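Local coordinates for protein beta-glucosidase (Pseudoalteromonas sp., PDB 3F95) that probably acts as a beta-glucosidase, cleaving 1,3- and 1,4-linked beta-glucans from their ends as an exo-glucanase, and is represented here by its extra C-terminal domain alone, at residues Gln43-Gln48 and Arg59-Ala65. Numbering follows the deposited sequence. Where two conformers were deposited one is given.
Sequences QSLLMQ and RGFNWRA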
loop_
_atom_site.group_PDB
_atom_site.type_symbol
_atom_site.label_atom_id
_atom_site.label_comp_id
_atom_site.label_asym_id
_atom_site.label_seq_id
_atom_site.Cartn_x
_atom_site.Cartn_y
_atom_site.Cartn_z
ATOM N N GLN A 43 -2.084 17.691 -8.358
ATOM C CA GLN A 43 -2.381 16.915 -9.572
ATOM C C GLN A 43 -1.640 15.605 -9.718
ATOM O O GLN A 43 -2.153 14.691 -10.395
ATOM C CB GLN A 43 -2.093 17.730 -10.852
ATOM C CG GLN A 43 -2.980 18.911 -11.053
ATOM C CD GLN A 43 -2.462 19.855 -12.148
ATOM O OE1 GLN A 43 -1.531 19.535 -12.891
ATOM N NE2 GLN A 43 -3.040 21.037 -12.208
ATOM N N SER A 44 -0.421 15.508 -9.162
ATOM C CA SER A 44 0.404 14.329 -9.456
ATOM C C SER A 44 -0.188 13.049 -8.878
ATOM O O SER A 44 -0.155 11.996 -9.524
ATOM C CB SER A 44 1.845 14.471 -8.926
ATOM O OG SER A 44 2.562 15.418 -9.687
ATOM N N LEU A 45 -0.703 13.147 -7.654
ATOM C CA LEU A 45 -1.217 11.963 -6.932
ATOM C C LEU A 45 -2.472 12.420 -6.181
ATOM O O LEU A 45 -2.410 13.355 -5.378
ATOM C CB LEU A 45 -0.157 11.386 -5.972
ATOM C CG LEU A 45 -0.549 10.171 -5.109
ATOM C CD1 LEU A 45 -1.106 9.019 -5.989
ATOM C CD2 LEU A 45 0.645 9.690 -4.253
ATOM N N LEU A 46 -3.607 11.764 -6.467
ATOM C CA LEU A 46 -4.900 12.084 -5.863
ATOM C C LEU A 46 -5.465 10.839 -5.202
ATOM O O LEU A 46 -5.306 9.741 -5.738
ATOM C CB LEU A 46 -5.928 12.555 -6.892
ATOM C CG LEU A 46 -5.692 13.731 -7.866
ATOM C CD1 LEU A 46 -7.079 14.254 -8.338
ATOM C CD2 LEU A 46 -4.840 14.843 -7.291
ATOM N N MET A 47 -6.112 11.036 -4.064
ATOM C CA MET A 47 -6.783 9.978 -3.332
ATOM C C MET A 47 -8.286 10.288 -3.224
ATOM O O MET A 47 -8.663 11.410 -2.910
ATOM C CB MET A 47 -6.185 9.872 -1.917
ATOM C CG MET A 47 -6.935 8.849 -1.038
ATOM S SD MET A 47 -6.254 8.648 0.606
ATOM C CE MET A 47 -6.983 10.063 1.487
ATOM N N GLN A 48 -9.119 9.280 -3.499
ATOM C CA GLN A 48 -10.575 9.349 -3.372
ATOM C C GLN A 48 -11.009 8.124 -2.572
ATOM O O GLN A 48 -10.236 7.186 -2.420
ATOM C CB GLN A 48 -11.231 9.208 -4.740
ATOM C CG GLN A 48 -11.193 10.383 -5.682
ATOM C CD GLN A 48 -11.930 10.043 -6.975
ATOM O OE1 GLN A 48 -12.824 9.189 -6.986
ATOM N NE2 GLN A 48 -11.550 10.694 -8.068
ATOM N N ARG A 59 -9.608 3.085 -0.686
ATOM C CA ARG A 59 -9.113 4.360 -1.180
ATOM C C ARG A 59 -8.577 4.131 -2.574
ATOM O O ARG A 59 -7.797 3.194 -2.800
ATOM C CB ARG A 59 -8.034 4.912 -0.251
ATOM C CG ARG A 59 -8.537 5.262 1.152
ATOM C CD ARG A 59 -9.332 6.580 1.180
ATOM N NE ARG A 59 -9.799 6.854 2.551
ATOM C CZ ARG A 59 -10.866 6.287 3.111
ATOM N NH1 ARG A 59 -11.594 5.396 2.433
ATOM N NH2 ARG A 59 -11.201 6.619 4.362
ATOM N N GLY A 60 -8.991 4.989 -3.507
ATOM C CA GLY A 60 -8.499 4.941 -4.875
ATOM C C GLY A 60 -7.409 5.976 -5.010
ATOM O O GLY A 60 -7.536 7.080 -4.454
ATOM N N PHE A 61 -6.355 5.621 -5.725
ATOM C CA PHE A 61 -5.217 6.506 -5.950
ATOM C C PHE A 61 -4.928 6.608 -7.446
ATOM O O PHE A 61 -4.830 5.579 -8.132
ATOM C CB PHE A 61 -4.007 5.977 -5.180
ATOM C CG PHE A 61 -4.223 5.910 -3.678
ATOM C CD1 PHE A 61 -4.023 7.030 -2.879
ATOM C CD2 PHE A 61 -4.598 4.710 -3.064
ATOM C CE1 PHE A 61 -4.204 6.976 -1.499
ATOM C CE2 PHE A 61 -4.785 4.622 -1.675
ATOM C CZ PHE A 61 -4.609 5.770 -0.883
ATOM N N ASN A 62 -4.760 7.834 -7.953
ATOM C CA ASN A 62 -4.468 8.054 -9.374
ATOM C C ASN A 62 -3.154 8.819 -9.468
ATOM O O ASN A 62 -3.049 9.899 -8.869
ATOM C CB ASN A 62 -5.572 8.891 -10.028
ATOM C CG ASN A 62 -6.908 8.170 -10.098
ATOM O OD1 ASN A 62 -6.970 6.969 -10.356
ATOM N ND2 ASN A 62 -7.989 8.912 -9.880
ATOM N N TRP A 63 -2.152 8.244 -10.140
ATOM C CA TRP A 63 -0.870 8.906 -10.418
ATOM C C TRP A 63 -0.940 9.478 -11.833
ATOM O O TRP A 63 -1.235 8.742 -12.805
ATOM C CB TRP A 63 0.259 7.897 -10.449
ATOM C CG TRP A 63 0.802 7.426 -9.136
ATOM C CD1 TRP A 63 1.990 7.792 -8.584
ATOM C CD2 TRP A 63 0.193 6.498 -8.217
ATOM N NE1 TRP A 63 2.168 7.148 -7.393
ATOM C CE2 TRP A 63 1.086 6.343 -7.143
ATOM C CE3 TRP A 63 -1.001 5.751 -8.226
ATOM C CZ2 TRP A 63 0.835 5.472 -6.067
ATOM C CZ3 TRP A 63 -1.283 4.896 -7.129
ATOM C CH2 TRP A 63 -0.363 4.771 -6.075
ATOM N N ARG A 64 -0.642 10.768 -11.955
ATOM C CA ARG A 64 -0.473 11.405 -13.261
ATOM C C ARG A 64 0.942 11.905 -13.494
ATOM O O ARG A 64 1.282 12.284 -14.625
ATOM C CB ARG A 64 -1.482 12.543 -13.436
ATOM C CG ARG A 64 -2.905 12.030 -13.484
ATOM C CD ARG A 64 -3.850 13.182 -13.573
ATOM N NE ARG A 64 -3.726 13.796 -14.884
ATOM C CZ ARG A 64 -3.748 15.107 -15.093
ATOM N NH1 ARG A 64 -3.889 15.942 -14.061
ATOM N NH2 ARG A 64 -3.621 15.575 -16.330
ATOM N N ALA A 65 1.763 11.909 -12.443
ATOM C CA ALA A 65 3.195 12.161 -12.563
ATOM C C ALA A 65 3.911 11.469 -11.417
ATOM O O ALA A 65 3.259 10.973 -10.501
ATOM C CB ALA A 65 3.514 13.677 -12.563
HETATM O O HOH W 1 -3.443 12.370 -10.105
HETATM O O HOH W 2 -5.112 15.495 -11.629
#
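Arg59 lays the aliphatic part of its side chain beside Met47, with Arg59 CD 3.8 Å from Met47 SD, and Met47 CE sits at the edge of the Arg59 guanidinium, near its plane. A bend at chi2 (-76°) precedes CD, and beyond CD the chain leaves the sulfur, its NE donating to the carbonyl of Gly34 and NH1 to that of Glu56. Gly60 pairs with Gln48 through two backbone hydrogen bonds; the one from Gly60 N to Gln48 O measures 2.7 Å. Phe61 and Met47, a non-hydrogen-bonded pair, run side by side into the interior: Met47 CG lies 3.3 Å from Phe61 CE1, and Met47 SD approaches obliquely, 4.4 Å from the centroid of the Phe61 ring, a Met-aromatic contact. Trp20 meets the same ring from strand 18-24. Strands 45-50 and 58-63 form an antiparallel beta hairpin in one sheet of the beta-sandwich, consistent with a galactose-binding-domain-like fold, and strand 18-24 belongs to the other sheet, which the Leu45, Met47, Phe61 and Trp63 side chains face. Asn62 bonds with Leu46 in both directions through the backbone, and its carbonyl O also accepts from a water that donates to Gln43 O as well. At Trp63 the indole lies flat beneath Leu45: Leu45 CD1 stands 3.6 Å above the indole plane, over its centre, in a CH-pi contact. With CG anti to the backbone N (chi1 178°), and chi2 turning CD1 toward the ring, Leu45 lays that methyl over the indole, while Trp63 NE1 donates to the carbonyl of Ala67. Beyond the strand, Arg64 N gives Ser44 O a nearly straight bond (2.8 Å, 168°), and Arg64 NH1 donates to a second water that reaches Gln43 O weakly. Ala65 CB finally touches Ser44 OG at 3.5 Å, a hydroxyl hydrogen-bonded to Asp41.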